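Long-range contacts in glycoprotein (Chandipura virus, PDB 5MDM), which probably attaches the virus to host receptors and, on acidification in the endosome, changes shape to drive fusion of the viral and endosomal membranes: residues E39-S44 against L185-A190; D339-K344 against F386-I391; T21-M26 against K315-T320. One frame throughout, in Å; residues are numbered along the deposited sequence.

Contact 1 of 3, residues E39-S44 against L185-A190. With SO4 (sulfate ion), chain G.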
ATOM      1  N   GLU A  39     -22.671  24.853  13.126  1.00 74.82           N
ATOM      2  CA  GLU A  39     -23.540  23.956  13.870  1.00 77.60           C
ATOM      3  C   GLU A  39     -23.109  22.528  13.588  1.00 82.55           C
ATOM      4  O   GLU A  39     -22.821  22.172  12.442  1.00 84.99           O
ATOM      5  CB  GLU A  39     -24.999  24.133  13.455  1.00 79.68           C
ATOM      6  CG  GLU A  39     -25.676  25.377  13.992  1.00 86.94           C
ATOM      7  CD  GLU A  39     -27.115  25.491  13.530  1.00100.03           C
ATOM      8  OE1 GLU A  39     -27.829  24.468  13.549  1.00103.39           O
ATOM      9  OE2 GLU A  39     -27.528  26.600  13.136  1.00111.58           O
ATOM     10  N   SER A  40     -23.070  21.711  14.633  1.00 74.02           N
ATOM     11  CA  SER A  40     -22.621  20.336  14.496  1.00 64.68           C
ATOM     12  C   SER A  40     -23.740  19.343  14.774  1.00 65.88           C
ATOM     13  O   SER A  40     -24.676  19.632  15.522  1.00 78.81           O
ATOM     14  CB  SER A  40     -21.450  20.068  15.438  1.00 72.44           C
ATOM     15  OG  SER A  40     -20.388  20.974  15.205  1.00 77.68           O
ATOM     16  N   PHE A  41     -23.637  18.170  14.162  1.00 55.64           N
ATOM     17  CA  PHE A  41     -24.572  17.087  14.432  1.00 66.02           C
ATOM     18  C   PHE A  41     -23.837  15.751  14.545  1.00 74.85           C
ATOM     19  O   PHE A  41     -22.816  15.538  13.887  1.00 75.31           O
ATOM     20  CB  PHE A  41     -25.672  17.031  13.366  1.00 55.26           C
ATOM     21  CG  PHE A  41     -25.168  16.786  11.978  1.00 58.54           C
ATOM     22  CD1 PHE A  41     -25.131  15.498  11.457  1.00 69.83           C
ATOM     23  CD2 PHE A  41     -24.740  17.843  11.184  1.00 63.66           C
ATOM     24  CE1 PHE A  41     -24.665  15.264  10.164  1.00 72.53           C
ATOM     25  CE2 PHE A  41     -24.266  17.619   9.887  1.00 65.76           C
ATOM     26  CZ  PHE A  41     -24.232  16.327   9.379  1.00 64.90           C
ATOM     27  N   LEU A  42     -24.346  14.866  15.401  1.00 69.98           N
ATOM     28  CA  LEU A  42     -23.752  13.543  15.557  1.00 61.05           C
ATOM     29  C   LEU A  42     -23.952  12.740  14.289  1.00 57.97           C
ATOM     30  O   LEU A  42     -25.048  12.699  13.735  1.00 69.83           O
ATOM     31  CB  LEU A  42     -24.370  12.801  16.730  1.00 55.88           C
ATOM     32  CG  LEU A  42     -23.844  11.398  17.006  1.00 56.25           C
ATOM     33  CD1 LEU A  42     -22.353  11.413  17.267  1.00 55.39           C
ATOM     34  CD2 LEU A  42     -24.565  10.827  18.194  1.00 74.75           C
ATOM     35  N   SER A  43     -22.888  12.106  13.820  1.00 56.20           N
ATOM     36  CA  SER A  43     -22.970  11.376  12.568  1.00 65.94           C
ATOM     37  C   SER A  43     -22.203  10.060  12.615  1.00 67.87           C
ATOM     38  O   SER A  43     -21.691   9.642  13.655  1.00 63.44           O
ATOM     39  CB  SER A  43     -22.482  12.250  11.407  1.00 66.05           C
ATOM     40  OG  SER A  43     -22.516  11.552  10.176  1.00 69.00           O
ATOM     41  N   SER A  44     -22.137   9.411  11.466  1.00 69.44           N
ATOM     42  CA  SER A  44     -21.530   8.107  11.357  1.00 64.75           C
ATOM     43  C   SER A  44     -20.887   8.056   9.984  1.00 66.98           C
ATOM     44  O   SER A  44     -21.435   8.593   9.023  1.00 67.89           O
ATOM     45  CB  SER A  44     -22.614   7.039  11.496  1.00 57.40           C
ATOM     46  OG  SER A  44     -22.095   5.739  11.312  1.00 88.11           O
ATOM     47  N   LEU A 185     -18.995  10.279  14.607  1.00 63.12           N
ATOM     48  CA  LEU A 185     -18.281  11.384  14.016  1.00 52.35           C
ATOM     49  C   LEU A 185     -19.103  12.637  14.241  1.00 56.71           C
ATOM     50  O   LEU A 185     -20.296  12.657  13.964  1.00 68.37           O
ATOM     51  CB  LEU A 185     -18.151  11.121  12.518  1.00 56.13           C
ATOM     52  CG  LEU A 185     -17.361  12.098  11.665  1.00 61.69           C
ATOM     53  CD1 LEU A 185     -15.915  12.069  12.093  1.00 77.14           C
ATOM     54  CD2 LEU A 185     -17.489  11.726  10.206  1.00 52.51           C
ATOM     55  N   THR A 186     -18.483  13.679  14.770  1.00 58.13           N
ATOM     56  CA  THR A 186     -19.143  14.972  14.792  1.00 56.59           C
ATOM     57  C   THR A 186     -18.914  15.629  13.440  1.00 67.85           C
ATOM     58  O   THR A 186     -17.768  15.828  13.014  1.00 70.46           O
ATOM     59  CB  THR A 186     -18.605  15.878  15.904  1.00 58.15           C
ATOM     60  OG1 THR A 186     -18.941  15.319  17.175  1.00 60.49           O
ATOM     61  CG2 THR A 186     -19.216  17.259  15.805  1.00 55.67           C
ATOM     62  N   VAL A 187     -20.008  15.926  12.749  1.00 66.53           N
ATOM     63  CA  VAL A 187     -19.938  16.669  11.501  1.00 62.63           C
ATOM     64  C   VAL A 187     -20.416  18.083  11.769  1.00 64.42           C
ATOM     65  O   VAL A 187     -21.446  18.285  12.399  1.00 69.26           O
ATOM     66  CB  VAL A 187     -20.782  16.020  10.395  1.00 58.13           C
ATOM     67  CG1 VAL A 187     -20.811  16.904   9.165  1.00 55.49           C
ATOM     68  CG2 VAL A 187     -20.219  14.657  10.047  1.00 66.38           C
ATOM     69  N   THR A 188     -19.646  19.061  11.308  1.00 65.99           N
ATOM     70  CA  THR A 188     -19.954  20.463  11.542  1.00 58.68           C
ATOM     71  C   THR A 188     -20.374  21.157  10.258  1.00 66.41           C
ATOM     72  O   THR A 188     -19.735  21.005   9.214  1.00 79.13           O
ATOM     73  CB  THR A 188     -18.746  21.201  12.109  1.00 59.91           C
ATOM     74  OG1 THR A 188     -18.369  20.611  13.358  1.00 67.93           O
ATOM     75  CG2 THR A 188     -19.077  22.664  12.316  1.00 65.36           C
ATOM     76  N   VAL A 189     -21.458  21.919  10.348  1.00 60.94           N
ATOM     77  CA  VAL A 189     -21.988  22.659   9.217  1.00 62.41           C
ATOM     78  C   VAL A 189     -21.634  24.128   9.372  1.00 64.62           C
ATOM     79  O   VAL A 189     -21.911  24.726  10.404  1.00 78.14           O
ATOM     80  CB  VAL A 189     -23.524  22.535   9.159  1.00 72.55           C
ATOM     81  CG1 VAL A 189     -24.082  23.391   8.050  1.00 83.85           C
ATOM     82  CG2 VAL A 189     -23.938  21.090   8.967  1.00 77.76           C
ATOM     83  N   ALA A 190     -21.018  24.709   8.351  1.00 67.14           N
ATOM     84  CA  ALA A 190     -20.733  26.142   8.344  1.00 68.44           C
ATOM     85  C   ALA A 190     -21.554  26.840   7.264  1.00 73.62           C
ATOM     86  O   ALA A 190     -21.614  26.390   6.120  1.00 81.63           O
ATOM     87  CB  ALA A 190     -19.254  26.394   8.130  1.00 67.61           C
TER
HETATM   88  S   SO4 G 501     -15.153  13.777  16.917  1.00 69.09           S
HETATM   89  O1  SO4 G 501     -16.079  12.979  16.119  1.00 80.52           O
HETATM   90  O2  SO4 G 501     -14.424  14.698  16.063  1.00 62.90           O
HETATM   91  O3  SO4 G 501     -15.882  14.568  17.904  1.00 77.16           O
HETATM   92  O4  SO4 G 501     -14.228  12.868  17.578  1.00 70.53           O

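Contact 2 of 3, residues D339-K344 against F386-I391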
ATOM      1  N   ASP A 339      -3.619  21.669 -13.402  1.00104.04           N
ATOM      2  CA  ASP A 339      -3.309  20.592 -14.340  1.00108.30           C
ATOM      3  C   ASP A 339      -2.025  19.832 -14.006  1.00106.19           C
ATOM      4  O   ASP A 339      -1.826  18.712 -14.471  1.00107.94           O
ATOM      5  CB  ASP A 339      -3.262  21.118 -15.778  1.00113.02           C
ATOM      6  CG  ASP A 339      -4.607  21.637 -16.253  1.00125.66           C
ATOM      7  OD1 ASP A 339      -5.346  22.216 -15.431  1.00135.85           O
ATOM      8  OD2 ASP A 339      -4.930  21.466 -17.449  1.00126.08           O
ATOM      9  N   GLY A 340      -1.163  20.438 -13.196  1.00101.40           N
ATOM     10  CA  GLY A 340       0.081  19.802 -12.794  1.00 95.50           C
ATOM     11  C   GLY A 340       0.934  20.718 -11.940  1.00 95.39           C
ATOM     12  O   GLY A 340       0.664  21.916 -11.861  1.00102.75           O
ATOM     13  N   PRO A 341       1.975  20.165 -11.296  1.00 96.01           N
ATOM     14  CA  PRO A 341       2.859  20.946 -10.418  1.00 96.13           C
ATOM     15  C   PRO A 341       3.566  22.055 -11.175  1.00107.98           C
ATOM     16  O   PRO A 341       3.936  23.069 -10.587  1.00112.75           O
ATOM     17  CB  PRO A 341       3.871  19.911  -9.914  1.00 91.42           C
ATOM     18  CG  PRO A 341       3.800  18.791 -10.890  1.00103.56           C
ATOM     19  CD  PRO A 341       2.384  18.755 -11.375  1.00102.55           C
ATOM     20  N   VAL A 342       3.749  21.854 -12.474  1.00116.71           N
ATOM     21  CA  VAL A 342       4.271  22.894 -13.348  1.00122.75           C
ATOM     22  C   VAL A 342       3.282  23.121 -14.491  1.00112.17           C
ATOM     23  O   VAL A 342       2.774  22.163 -15.073  1.00105.34           O
ATOM     24  CB  VAL A 342       5.678  22.531 -13.869  1.00133.94           C
ATOM     25  CG1 VAL A 342       5.775  21.033 -14.152  1.00132.77           C
ATOM     26  CG2 VAL A 342       6.042  23.369 -15.093  1.00139.46           C
ATOM     27  N   LEU A 343       2.994  24.386 -14.794  1.00108.47           N
ATOM     28  CA  LEU A 343       1.929  24.731 -15.733  1.00116.96           C
ATOM     29  C   LEU A 343       2.408  25.625 -16.870  1.00123.75           C
ATOM     30  O   LEU A 343       3.396  26.341 -16.727  1.00129.22           O
ATOM     31  CB  LEU A 343       0.798  25.445 -14.992  1.00117.72           C
ATOM     32  CG  LEU A 343       0.172  24.723 -13.800  1.00108.00           C
ATOM     33  CD1 LEU A 343      -0.624  25.705 -12.948  1.00100.48           C
ATOM     34  CD2 LEU A 343      -0.711  23.577 -14.278  1.00109.74           C
ATOM     35  N   LYS A 344       1.691  25.593 -17.993  1.00125.36           N
ATOM     36  CA  LYS A 344       1.999  26.464 -19.129  1.00126.65           C
ATOM     37  C   LYS A 344       1.447  27.875 -18.926  1.00132.23           C
ATOM     38  O   LYS A 344       2.152  28.861 -19.127  1.00133.14           O
ATOM     39  CB  LYS A 344       1.455  25.880 -20.436  1.00121.56           C
ATOM     40  CG  LYS A 344       2.166  24.625 -20.920  1.00119.62           C
ATOM     41  CD  LYS A 344       2.103  24.514 -22.440  1.00127.91           C
ATOM     42  CE  LYS A 344       2.877  25.654 -23.106  1.00132.22           C
ATOM     43  NZ  LYS A 344       2.665  25.717 -24.579  1.00131.16           N
ATOM     44  N   PHE A 386       4.530  25.455  -8.831  1.00 98.72           N
ATOM     45  CA  PHE A 386       4.101  25.341  -7.444  1.00 87.69           C
ATOM     46  C   PHE A 386       5.031  24.352  -6.762  1.00 84.99           C
ATOM     47  O   PHE A 386       5.467  23.378  -7.380  1.00 81.20           O
ATOM     48  CB  PHE A 386       2.671  24.794  -7.350  1.00 80.78           C
ATOM     49  CG  PHE A 386       1.602  25.788  -7.710  1.00 97.34           C
ATOM     50  CD1 PHE A 386       1.167  26.724  -6.785  1.00 98.16           C
ATOM     51  CD2 PHE A 386       1.013  25.771  -8.967  1.00108.36           C
ATOM     52  CE1 PHE A 386       0.175  27.636  -7.111  1.00100.61           C
ATOM     53  CE2 PHE A 386       0.022  26.680  -9.298  1.00111.44           C
ATOM     54  CZ  PHE A 386      -0.396  27.614  -8.368  1.00109.35           C
ATOM     55  N   PRO A 387       5.340  24.592  -5.482  1.00101.34           N
ATOM     56  CA  PRO A 387       6.059  23.602  -4.677  1.00 79.18           C
ATOM     57  C   PRO A 387       5.148  22.408  -4.423  1.00 96.95           C
ATOM     58  O   PRO A 387       3.972  22.593  -4.109  1.00 97.60           O
ATOM     59  CB  PRO A 387       6.322  24.349  -3.375  1.00 78.11           C
ATOM     60  CG  PRO A 387       5.233  25.348  -3.306  1.00102.08           C
ATOM     61  CD  PRO A 387       5.007  25.796  -4.706  1.00103.54           C
ATOM     62  N   TRP A 388       5.681  21.200  -4.552  1.00 93.59           N
ATOM     63  CA  TRP A 388       4.858  19.998  -4.533  1.00 77.24           C
ATOM     64  C   TRP A 388       4.023  19.819  -3.269  1.00 85.51           C
ATOM     65  O   TRP A 388       2.990  19.148  -3.289  1.00 91.00           O
ATOM     66  CB  TRP A 388       5.724  18.758  -4.756  1.00 93.01           C
ATOM     67  CG  TRP A 388       4.921  17.503  -4.847  1.00 87.52           C
ATOM     68  CD1 TRP A 388       4.961  16.437  -3.999  1.00 80.30           C
ATOM     69  CD2 TRP A 388       3.933  17.195  -5.835  1.00 92.95           C
ATOM     70  NE1 TRP A 388       4.067  15.477  -4.404  1.00 84.33           N
ATOM     71  CE2 TRP A 388       3.422  15.918  -5.529  1.00 91.58           C
ATOM     72  CE3 TRP A 388       3.437  17.872  -6.955  1.00 99.02           C
ATOM     73  CZ2 TRP A 388       2.437  15.306  -6.299  1.00 94.08           C
ATOM     74  CZ3 TRP A 388       2.462  17.264  -7.719  1.00101.58           C
ATOM     75  CH2 TRP A 388       1.970  15.997  -7.387  1.00 99.67           C
ATOM     76  N   HIS A 389       4.460  20.421  -2.171  1.00 77.92           N
ATOM     77  CA  HIS A 389       3.804  20.191  -0.889  1.00 73.07           C
ATOM     78  C   HIS A 389       2.495  20.952  -0.756  1.00 87.74           C
ATOM     79  O   HIS A 389       1.663  20.603   0.079  1.00 89.39           O
ATOM     80  CB  HIS A 389       4.737  20.533   0.268  1.00 72.36           C
ATOM     81  CG  HIS A 389       4.935  22.000   0.477  1.00 79.10           C
ATOM     82  ND1 HIS A 389       4.218  22.722   1.407  1.00 81.56           N
ATOM     83  CD2 HIS A 389       5.780  22.880  -0.111  1.00 79.48           C
ATOM     84  CE1 HIS A 389       4.609  23.983   1.380  1.00 89.63           C
ATOM     85  NE2 HIS A 389       5.554  24.106   0.465  1.00 87.26           N
ATOM     86  N   LEU A 390       2.315  21.982  -1.577  1.00 74.21           N
ATOM     87  CA  LEU A 390       1.085  22.762  -1.567  1.00 74.58           C
ATOM     88  C   LEU A 390      -0.016  22.037  -2.319  1.00 84.51           C
ATOM     89  O   LEU A 390      -1.189  22.410  -2.248  1.00 85.99           O
ATOM     90  CB  LEU A 390       1.314  24.135  -2.192  1.00 75.98           C
ATOM     91  CG  LEU A 390       2.116  25.118  -1.348  1.00 75.84           C
ATOM     92  CD1 LEU A 390       2.051  26.496  -1.965  1.00 99.50           C
ATOM     93  CD2 LEU A 390       1.611  25.139   0.087  1.00 74.67           C
ATOM     94  N   ILE A 391       0.377  20.994  -3.036  1.00 75.35           N
ATOM     95  CA  ILE A 391      -0.542  20.231  -3.865  1.00 76.70           C
ATOM     96  C   ILE A 391      -1.018  18.977  -3.149  1.00 75.10           C
ATOM     97  O   ILE A 391      -0.235  18.277  -2.507  1.00 83.51           O
ATOM     98  CB  ILE A 391       0.137  19.823  -5.175  1.00 77.62           C
ATOM     99  CG1 ILE A 391       0.718  21.058  -5.855  1.00 78.87           C
ATOM    100  CG2 ILE A 391      -0.833  19.084  -6.079  1.00 78.81           C
ATOM    101  CD1 ILE A 391       1.369  20.770  -7.170  1.00 80.71           C
TER

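Contact 3 of 3, residues T21-M26 against K315-T320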
ATOM      1  N   THR A  21       4.335  38.877  13.090  1.00116.68           N
ATOM      2  CA  THR A  21       3.525  37.884  13.794  1.00120.30           C
ATOM      3  C   THR A  21       3.291  36.643  12.938  1.00116.02           C
ATOM      4  O   THR A  21       3.036  36.734  11.735  1.00107.18           O
ATOM      5  CB  THR A  21       2.170  38.448  14.265  1.00124.80           C
ATOM      6  OG1 THR A  21       1.498  39.070  13.164  1.00129.88           O
ATOM      7  CG2 THR A  21       2.368  39.464  15.386  1.00125.51           C
ATOM      8  N   ARG A  22       3.381  35.482  13.579  1.00114.10           N
ATOM      9  CA  ARG A  22       3.332  34.208  12.882  1.00 99.00           C
ATOM     10  C   ARG A  22       1.952  33.578  12.985  1.00102.61           C
ATOM     11  O   ARG A  22       1.403  33.430  14.077  1.00108.36           O
ATOM     12  CB  ARG A  22       4.391  33.261  13.457  1.00 87.56           C
ATOM     13  CG  ARG A  22       5.800  33.823  13.382  1.00 90.90           C
ATOM     14  CD  ARG A  22       6.597  33.540  14.631  1.00108.88           C
ATOM     15  NE  ARG A  22       7.555  32.455  14.451  1.00 93.83           N
ATOM     16  CZ  ARG A  22       8.874  32.622  14.445  1.00 81.60           C
ATOM     17  NH1 ARG A  22       9.392  33.831  14.603  1.00 97.60           N
ATOM     18  NH2 ARG A  22       9.676  31.581  14.283  1.00 82.92           N
ATOM     19  N   TYR A  23       1.389  33.219  11.838  1.00 86.57           N
ATOM     20  CA  TYR A  23       0.126  32.493  11.805  1.00108.73           C
ATOM     21  C   TYR A  23       0.374  31.075  11.301  1.00111.13           C
ATOM     22  O   TYR A  23       0.051  30.749  10.161  1.00 85.74           O
ATOM     23  CB  TYR A  23      -0.888  33.208  10.913  1.00 88.76           C
ATOM     24  CG  TYR A  23      -1.329  34.553  11.441  1.00 98.80           C
ATOM     25  CD1 TYR A  23      -2.419  34.660  12.295  1.00 96.75           C
ATOM     26  CD2 TYR A  23      -0.657  35.720  11.087  1.00103.22           C
ATOM     27  CE1 TYR A  23      -2.830  35.890  12.783  1.00 99.16           C
ATOM     28  CE2 TYR A  23      -1.059  36.956  11.572  1.00104.28           C
ATOM     29  CZ  TYR A  23      -2.147  37.033  12.419  1.00102.69           C
ATOM     30  OH  TYR A  23      -2.555  38.254  12.909  1.00103.24           O
ATOM     31  N   CYS A  24       0.954  30.240  12.157  1.00110.56           N
ATOM     32  CA  CYS A  24       1.335  28.886  11.772  1.00 80.72           C
ATOM     33  C   CYS A  24       0.454  27.823  12.411  1.00103.40           C
ATOM     34  O   CYS A  24       0.281  27.793  13.630  1.00101.38           O
ATOM     35  CB  CYS A  24       2.793  28.619  12.137  1.00123.62           C
ATOM     36  SG  CYS A  24       3.962  29.501  11.124  1.00 86.40           S
ATOM     37  N   PRO A  25      -0.108  26.938  11.582  1.00 79.82           N
ATOM     38  CA  PRO A  25       0.004  27.017  10.128  1.00 88.02           C
ATOM     39  C   PRO A  25      -1.107  27.912   9.607  1.00 96.33           C
ATOM     40  O   PRO A  25      -2.067  28.152  10.336  1.00105.24           O
ATOM     41  CB  PRO A  25      -0.242  25.579   9.697  1.00 82.82           C
ATOM     42  CG  PRO A  25      -1.200  25.068  10.719  1.00 89.70           C
ATOM     43  CD  PRO A  25      -0.851  25.744  12.017  1.00 90.97           C
ATOM     44  N   MET A  26      -0.985  28.406   8.380  1.00 93.33           N
ATOM     45  CA  MET A  26      -1.989  29.326   7.860  1.00 95.31           C
ATOM     46  C   MET A  26      -3.318  28.618   7.641  1.00 97.87           C
ATOM     47  O   MET A  26      -3.379  27.530   7.063  1.00100.25           O
ATOM     48  CB  MET A  26      -1.512  30.005   6.573  1.00103.26           C
ATOM     49  CG  MET A  26      -2.444  31.103   6.075  1.00 93.75           C
ATOM     50  SD  MET A  26      -2.640  32.458   7.244  1.00 93.85           S
ATOM     51  CE  MET A  26      -0.973  33.120   7.265  1.00153.44           C
ATOM     52  N   LYS A 315     -10.343  32.268   5.207  1.00 93.00           N
ATOM     53  CA  LYS A 315      -9.790  33.609   5.287  1.00 93.02           C
ATOM     54  C   LYS A 315      -8.382  33.505   5.857  1.00 90.56           C
ATOM     55  O   LYS A 315      -8.182  32.954   6.936  1.00105.91           O
ATOM     56  CB  LYS A 315     -10.674  34.487   6.178  1.00102.52           C
ATOM     57  CG  LYS A 315     -10.197  35.923   6.348  1.00119.06           C
ATOM     58  CD  LYS A 315     -10.345  36.731   5.067  1.00128.74           C
ATOM     59  CE  LYS A 315      -9.785  38.140   5.236  1.00127.59           C
ATOM     60  NZ  LYS A 315      -9.922  38.939   3.987  1.00131.50           N
ATOM     61  N   GLY A 316      -7.401  34.009   5.118  1.00 81.58           N
ATOM     62  CA  GLY A 316      -6.026  33.993   5.579  1.00 80.24           C
ATOM     63  C   GLY A 316      -5.142  35.071   4.978  1.00 83.95           C
ATOM     64  O   GLY A 316      -5.620  36.086   4.468  1.00 87.92           O
ATOM     65  N   LEU A 317      -3.836  34.844   5.048  1.00 83.50           N
ATOM     66  CA  LEU A 317      -2.862  35.767   4.493  1.00 90.21           C
ATOM     67  C   LEU A 317      -1.982  35.060   3.474  1.00 93.86           C
ATOM     68  O   LEU A 317      -1.720  33.865   3.585  1.00 99.77           O
ATOM     69  CB  LEU A 317      -1.984  36.342   5.603  1.00 99.32           C
ATOM     70  CG  LEU A 317      -2.695  37.055   6.751  1.00 97.63           C
ATOM     71  CD1 LEU A 317      -1.678  37.586   7.746  1.00 95.40           C
ATOM     72  CD2 LEU A 317      -3.559  38.180   6.222  1.00 96.75           C
ATOM     73  N   ALA A 318      -1.528  35.804   2.475  1.00 92.35           N
ATOM     74  CA  ALA A 318      -0.549  35.287   1.537  1.00 86.18           C
ATOM     75  C   ALA A 318       0.725  36.102   1.698  1.00 96.66           C
ATOM     76  O   ALA A 318       0.691  37.219   2.215  1.00 94.97           O
ATOM     77  CB  ALA A 318      -1.071  35.374   0.118  1.00 81.23           C
ATOM     78  N   TYR A 319       1.847  35.538   1.266  1.00106.48           N
ATOM     79  CA  TYR A 319       3.140  36.193   1.421  1.00108.12           C
ATOM     80  C   TYR A 319       3.923  36.164   0.113  1.00105.24           C
ATOM     81  O   TYR A 319       3.810  35.219  -0.668  1.00103.25           O
ATOM     82  CB  TYR A 319       3.953  35.520   2.537  1.00101.71           C
ATOM     83  CG  TYR A 319       3.337  35.651   3.915  1.00 90.84           C
ATOM     84  CD1 TYR A 319       3.666  36.712   4.741  1.00 96.59           C
ATOM     85  CD2 TYR A 319       2.423  34.718   4.382  1.00 79.18           C
ATOM     86  CE1 TYR A 319       3.103  36.842   5.995  1.00 98.67           C
ATOM     87  CE2 TYR A 319       1.852  34.843   5.635  1.00 77.01           C
ATOM     88  CZ  TYR A 319       2.198  35.905   6.440  1.00 88.03           C
ATOM     89  OH  TYR A 319       1.640  36.039   7.694  1.00 89.02           O
ATOM     90  N   THR A 320       4.715  37.204  -0.122  1.00102.77           N
ATOM     91  CA  THR A 320       5.577  37.247  -1.297  1.00107.13           C
ATOM     92  C   THR A 320       6.764  38.167  -1.049  1.00115.33           C
ATOM     93  O   THR A 320       6.878  38.768   0.019  1.00118.11           O
ATOM     94  CB  THR A 320       4.810  37.701  -2.561  1.00111.69           C
ATOM     95  OG1 THR A 320       5.614  37.463  -3.721  1.00113.02           O
ATOM     96  CG2 THR A 320       4.455  39.180  -2.484  1.00117.64           C
TER

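Contact 1 of 3, residues E39-S44 against L185-A190
Residues Glu39-Ser44 and Leu185-Ala190 form an antiparallel ladder that pairs strand 36-49, outermost in its four-stranded sheet within this chain, with strand 180-192; Glu39-Ser44 fall in a region assigned by similarity to the fusion peptide. Glu39-Val189, Phe41-Val187 and Ser43-Leu185 are the hydrogen-bonded pairs; at the middle one, Phe41 N reaches Val187 O at 2.8 Å and Val187 N returns to Phe41 O at 3.1 Å. The two faces differ in chemistry. On the more exposed one, Ser40 OG and Thr188 OG1 share a hydrogen bond of 2.8 Å, and the methyl CG2 of Thr186 lies against Ser40 CB. Thr186 also holds a sulfate ion, probably from the crystallisation liquor, through its backbone N (2.8 Å to sulfate O1) and its OG1. On the other face, chi1 of 61° puts Phe41 CG between the backbone N and the carbonyl carbon, bringing the ring alongside Val187. Val187 CB sits over one ring face, 4.0 Å from the centroid, in a CH-pi contact, while Val189 CG2 meets the ring edge in plane, 3.6 Å from Phe41 CE2. Strand 202-205 continues the sheet, its Phe204 packing on Val187 and Val189, and Val236 of strand 235-237 touches Ser43, Leu185 and Val187.

Contact 2 of 3, residues D339-K344 against F386-I391
Pro341 O accepts a hydrogen bond from Phe386 N at 3.0 Å, the one polar link between residues 339-344 and 386-391. It is close to straight at both ends: the N-H points at the oxygen at 172°, and the donor lies nearly on the extension of the carbonyl bond. Two residues along each chain segment, Leu343 pairs through its backbone with Tyr384, so the bond carries the pairing of strands 342-343 and 383-385 a little past their regular ends.

Around this anchor the proline is gripped by two apolar side chains. Trp388 presents the benzo edge of its indole: Pro341 CB lies near the ring plane, 3.6 Å from Trp388 CE3, and Pro341 CG approaches Trp388 CZ3 at 3.8 Å. With its CG anti to the backbone N (chi1 -176°), Trp388 extends alongside the proline, the two side chains pointing the same way. The second grip comes from Ile391, whose CD1 touches Pro341 CA at 3.6 Å. A pair of turn-like bonds, Leu390 N to Pro387 O and Ile391 N to Trp388 O, curls the chain so that Trp388 and Ile391 reach the same proline. Separately, Leu343 CD1 meets the edge of the Phe386 ring in its plane, 3.8 Å from Phe386 CE2.

Residues 386-391 fall in a region linked by similarity to trimerization; in this two-chain assembly, Pro341 of the second subunit packs on Trp388. Within the chain, Leu2 of strand 2-7 touches Pro341, Ile4 touches Phe386 and Ile391 meets both, while Ile338 of strand 325-338 packs on Phe386 and Ile391, and helix 302-306 lies against Pro387, His389 and Leu390.

Contact 3 of 3, residues T21-M26 against K315-T320
Met26 reaches from an irregular loop to the strand of Leu317 and Tyr319, and its side chain can be traced atom by atom. CB sets out toward the strand. Met26 CG lies 3.8 Å from Leu317 O. A bend at chi2 (61°) brings SD to Leu317 N, from which it accepts a weak hydrogen bond, 3.5 Å long with an N-H...S angle of 161°. A second bend at chi3 (65°) turns the terminal methyl CE in between two side chains of the strand: Met26 CE lies 3.8 Å from Leu317 CB and meets the edge of the Tyr319 ring in its plane, 3.7 Å from Tyr319 CE2.

Tyr23 makes the second approach from the loop. Its CE2 touches Leu317 CD1 at 3.9 Å, while Tyr319 OH comes up to the edge of the Tyr23 ring, near its plane, the two tyrosine side chains crossing at about a right angle. Tyr23 also meets the Phe31 ring and, edge-to-face, that of Trp30.

The loop is tied to the long helix 270-295 by the Cys24-Cys287 disulfide and, one residue before Tyr23, by a salt bridge from Arg22 to Asp292; a cis peptide bond precedes Pro25. The loop thus bridges helix and strand. The thioether gives Leu317 N a partner, but a weak acceptor, so the direct contact between loop and strand probably rests mainly on apolar and aromatic packing, while the covalent tie of the loop is made to the helix.

The three contacts show how chemistry follows place in a fold. Contact 1 is a regular backbone ladder, partly buried, with a largely hydroxyl-bearing outer face. Contacts 2 and 3 are buried and rely on side chains, with one backbone-to-backbone bond in contact 2 and one weak bond to sulfur in contact 3. Strand 325-338 is common to both of these: it packs on contact 2 and pairs with the strand of contact 3, and their centres are about 20 Å apart. Contact 1, with its centre about 27 Å from that of contact 3, belongs to another sheet, yet is nested in the chain loop that contact 3 closes. Among the three, contact 2 alone meets the second subunit.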